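Local atomic coordinates of GCN5-related N-acetyltransferase (Streptococcus suis, PDB entry 3G3S), a protein that probably transfers an acetyl group from acetyl-coenzyme A to an amine acceptor, as expected of a GCN5-related N-acetyltransferase. Residues A[47-53]-A[177-181]. Sequence-based numbering, arbitrary orientation.
Sequences YGRQSFF and SYASY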
loop_
_atom_site.group_PDB
_atom_site.type_symbol
_atom_site.label_atom_id
_atom_site.label_comp_id
_atom_site.label_asym_id
_atom_site.label_seq_id
_atom_site.Cartn_x
_atom_site.Cartn_y
_atom_site.Cartn_z
ATOM N N TYR A 47 1.900 -15.403 -7.692
ATOM C CA TYR A 47 1.778 -15.546 -6.260
ATOM C C TYR A 47 1.722 -16.981 -5.890
ATOM O O TYR A 47 1.076 -17.753 -6.574
ATOM C CB TYR A 47 0.495 -14.895 -5.781
ATOM C CG TYR A 47 0.266 -15.071 -4.293
ATOM C CD1 TYR A 47 0.757 -14.150 -3.393
ATOM C CD2 TYR A 47 -0.455 -16.158 -3.789
ATOM C CE1 TYR A 47 0.544 -14.303 -2.020
ATOM C CE2 TYR A 47 -0.641 -16.335 -2.402
ATOM C CZ TYR A 47 -0.153 -15.385 -1.533
ATOM O OH TYR A 47 -0.371 -15.491 -0.172
ATOM N N GLY A 48 2.385 -17.338 -4.792
ATOM C CA GLY A 48 2.336 -18.685 -4.264
ATOM C C GLY A 48 3.674 -19.195 -3.791
ATOM O O GLY A 48 4.693 -18.499 -3.905
ATOM N N ARG A 49 3.656 -20.406 -3.232
ATOM C CA ARG A 49 4.865 -21.065 -2.725
ATOM C C ARG A 49 4.776 -22.570 -2.998
ATOM O O ARG A 49 5.711 -23.169 -3.537
ATOM C CB ARG A 49 5.059 -20.763 -1.237
ATOM C CG ARG A 49 6.513 -20.860 -0.776
ATOM C CD ARG A 49 6.783 -20.466 0.710
ATOM N NE ARG A 49 6.414 -21.527 1.657
ATOM C CZ ARG A 49 7.228 -22.508 2.039
ATOM N N GLN A 50 3.660 -23.169 -2.617
ATOM C CA GLN A 50 3.376 -24.581 -2.879
ATOM C C GLN A 50 2.360 -24.704 -4.007
ATOM O O GLN A 50 2.526 -25.524 -4.908
ATOM C CB GLN A 50 2.840 -25.235 -1.626
ATOM C CG GLN A 50 3.823 -25.188 -0.453
ATOM C CD GLN A 50 3.276 -25.853 0.789
ATOM O OE1 GLN A 50 2.112 -25.678 1.136
ATOM N NE2 GLN A 50 4.121 -26.616 1.470
ATOM N N SER A 51 1.292 -23.920 -3.929
ATOM C CA SER A 51 0.363 -23.793 -5.042
ATOM C C SER A 51 0.485 -22.325 -5.493
ATOM O O SER A 51 0.963 -21.482 -4.731
ATOM C CB SER A 51 -1.062 -24.143 -4.646
ATOM O OG SER A 51 -1.605 -23.095 -3.917
ATOM N N PHE A 52 0.083 -22.028 -6.726
ATOM C CA PHE A 52 0.259 -20.716 -7.309
ATOM C C PHE A 52 -0.884 -20.245 -8.156
ATOM O O PHE A 52 -1.682 -21.043 -8.679
ATOM C CB PHE A 52 1.446 -20.747 -8.303
ATOM C CG PHE A 52 2.781 -21.024 -7.681
ATOM C CD1 PHE A 52 3.164 -22.327 -7.360
ATOM C CD2 PHE A 52 3.679 -19.992 -7.457
ATOM C CE1 PHE A 52 4.410 -22.574 -6.787
ATOM C CE2 PHE A 52 4.907 -20.243 -6.884
ATOM C CZ PHE A 52 5.275 -21.526 -6.562
ATOM N N PHE A 53 -0.921 -18.931 -8.318
ATOM C CA PHE A 53 -1.726 -18.249 -9.298
ATOM C C PHE A 53 -0.799 -17.436 -10.162
ATOM O O PHE A 53 0.144 -16.808 -9.671
ATOM C CB PHE A 53 -2.726 -17.297 -8.669
ATOM C CG PHE A 53 -3.961 -17.991 -8.210
ATOM C CD1 PHE A 53 -3.983 -18.663 -6.995
ATOM C CD2 PHE A 53 -5.097 -17.996 -9.003
ATOM C CE1 PHE A 53 -5.131 -19.323 -6.583
ATOM C CE2 PHE A 53 -6.266 -18.667 -8.579
ATOM C CZ PHE A 53 -6.276 -19.316 -7.392
ATOM N N SER A 177 -6.501 -17.668 5.261
ATOM C CA SER A 177 -6.064 -16.716 4.298
ATOM C C SER A 177 -5.066 -17.354 3.333
ATOM O O SER A 177 -3.965 -17.684 3.738
ATOM C CB SER A 177 -5.403 -15.544 5.002
ATOM O OG SER A 177 -4.437 -16.002 5.912
ATOM N N TYR A 178 -5.474 -17.536 2.082
ATOM C CA TYR A 178 -4.551 -17.993 1.025
ATOM C C TYR A 178 -3.529 -16.885 0.710
ATOM O O TYR A 178 -2.334 -17.127 0.331
ATOM C CB TYR A 178 -5.365 -18.288 -0.222
ATOM C CG TYR A 178 -4.568 -18.882 -1.389
ATOM C CD1 TYR A 178 -4.369 -20.271 -1.487
ATOM C CD2 TYR A 178 -4.078 -18.084 -2.398
ATOM C CE1 TYR A 178 -3.660 -20.825 -2.563
ATOM C CE2 TYR A 178 -3.352 -18.640 -3.484
ATOM C CZ TYR A 178 -3.159 -20.003 -3.555
ATOM O OH TYR A 178 -2.458 -20.531 -4.627
ATOM N N ALA A 179 -4.028 -15.658 0.840
ATOM C CA ALA A 179 -3.291 -14.432 0.669
ATOM C C ALA A 179 -3.972 -13.322 1.487
ATOM O O ALA A 179 -5.134 -13.439 1.942
ATOM C CB ALA A 179 -3.226 -14.043 -0.811
ATOM N N SER A 180 -3.210 -12.254 1.630
ATOM C CA SER A 180 -3.559 -11.033 2.353
ATOM C C SER A 180 -3.202 -9.824 1.515
ATOM O O SER A 180 -2.173 -9.827 0.810
ATOM C CB SER A 180 -2.719 -10.919 3.629
ATOM O OG SER A 180 -2.815 -12.054 4.418
ATOM N N TYR A 181 -4.016 -8.785 1.610
ATOM C CA TYR A 181 -3.690 -7.503 0.991
ATOM C C TYR A 181 -3.962 -6.439 2.062
ATOM O O TYR A 181 -4.394 -6.774 3.152
ATOM C CB TYR A 181 -4.427 -7.269 -0.319
ATOM C CG TYR A 181 -5.922 -7.153 -0.199
ATOM C CD1 TYR A 181 -6.706 -8.284 -0.038
ATOM C CD2 TYR A 181 -6.553 -5.914 -0.257
ATOM C CE1 TYR A 181 -8.095 -8.181 0.087
ATOM C CE2 TYR A 181 -7.937 -5.810 -0.142
ATOM C CZ TYR A 181 -8.696 -6.956 0.020
ATOM O OH TYR A 181 -10.076 -6.867 0.135
#
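Tyr47 lays the outer part of its ring alongside the ring of Tyr178, the two side chains sliding past each other in opposite directions so that each hydroxyl reaches the other's segment. The overlap is partial: CE2 of Tyr47 lies 3.7 Å from CE2 of Tyr178, and the planes are inclined at 45°. With CG anti to the backbone N in both, each ring extends from its own backbone toward the other segment. Tyr47 OH donates to Tyr178 O at 2.6 Å; it lies in the carbonyl plane, on a lone pair, with a C=O...O angle of 130°. The same hydroxyl end packs on Ala179, whose CB is 3.4 Å from Tyr47 CZ. At the far end, Tyr178 OH shares a hydrogen bond with Ser51 OG (2.8 Å), which approaches the edge of the tyrosine ring near its plane. Phe53 completes an aromatic cluster: its CD1 comes within 3.6 Å of Tyr178 CE2, with the two rings almost perpendicular at 88°. Tyr178 is thus tied by a polar bond at its carbonyl and at its hydroxyl, with aromatic carbon between.

Tyr47 and Phe53 form the hydrogen-bonded pair next to the turn of the antiparallel hairpin 42-48/52-58. The contact ties this hairpin to the corner at Tyr178 in strand 170-181, bridging parts of the mixed GNAT sheet that are well separated in strand order. Around it, helix 19-26 touches Tyr47 through Ile20, strand 73-77 packs on Phe53 through Ile74 and Val76, and strand 184-191 meets Tyr178 through Glu188.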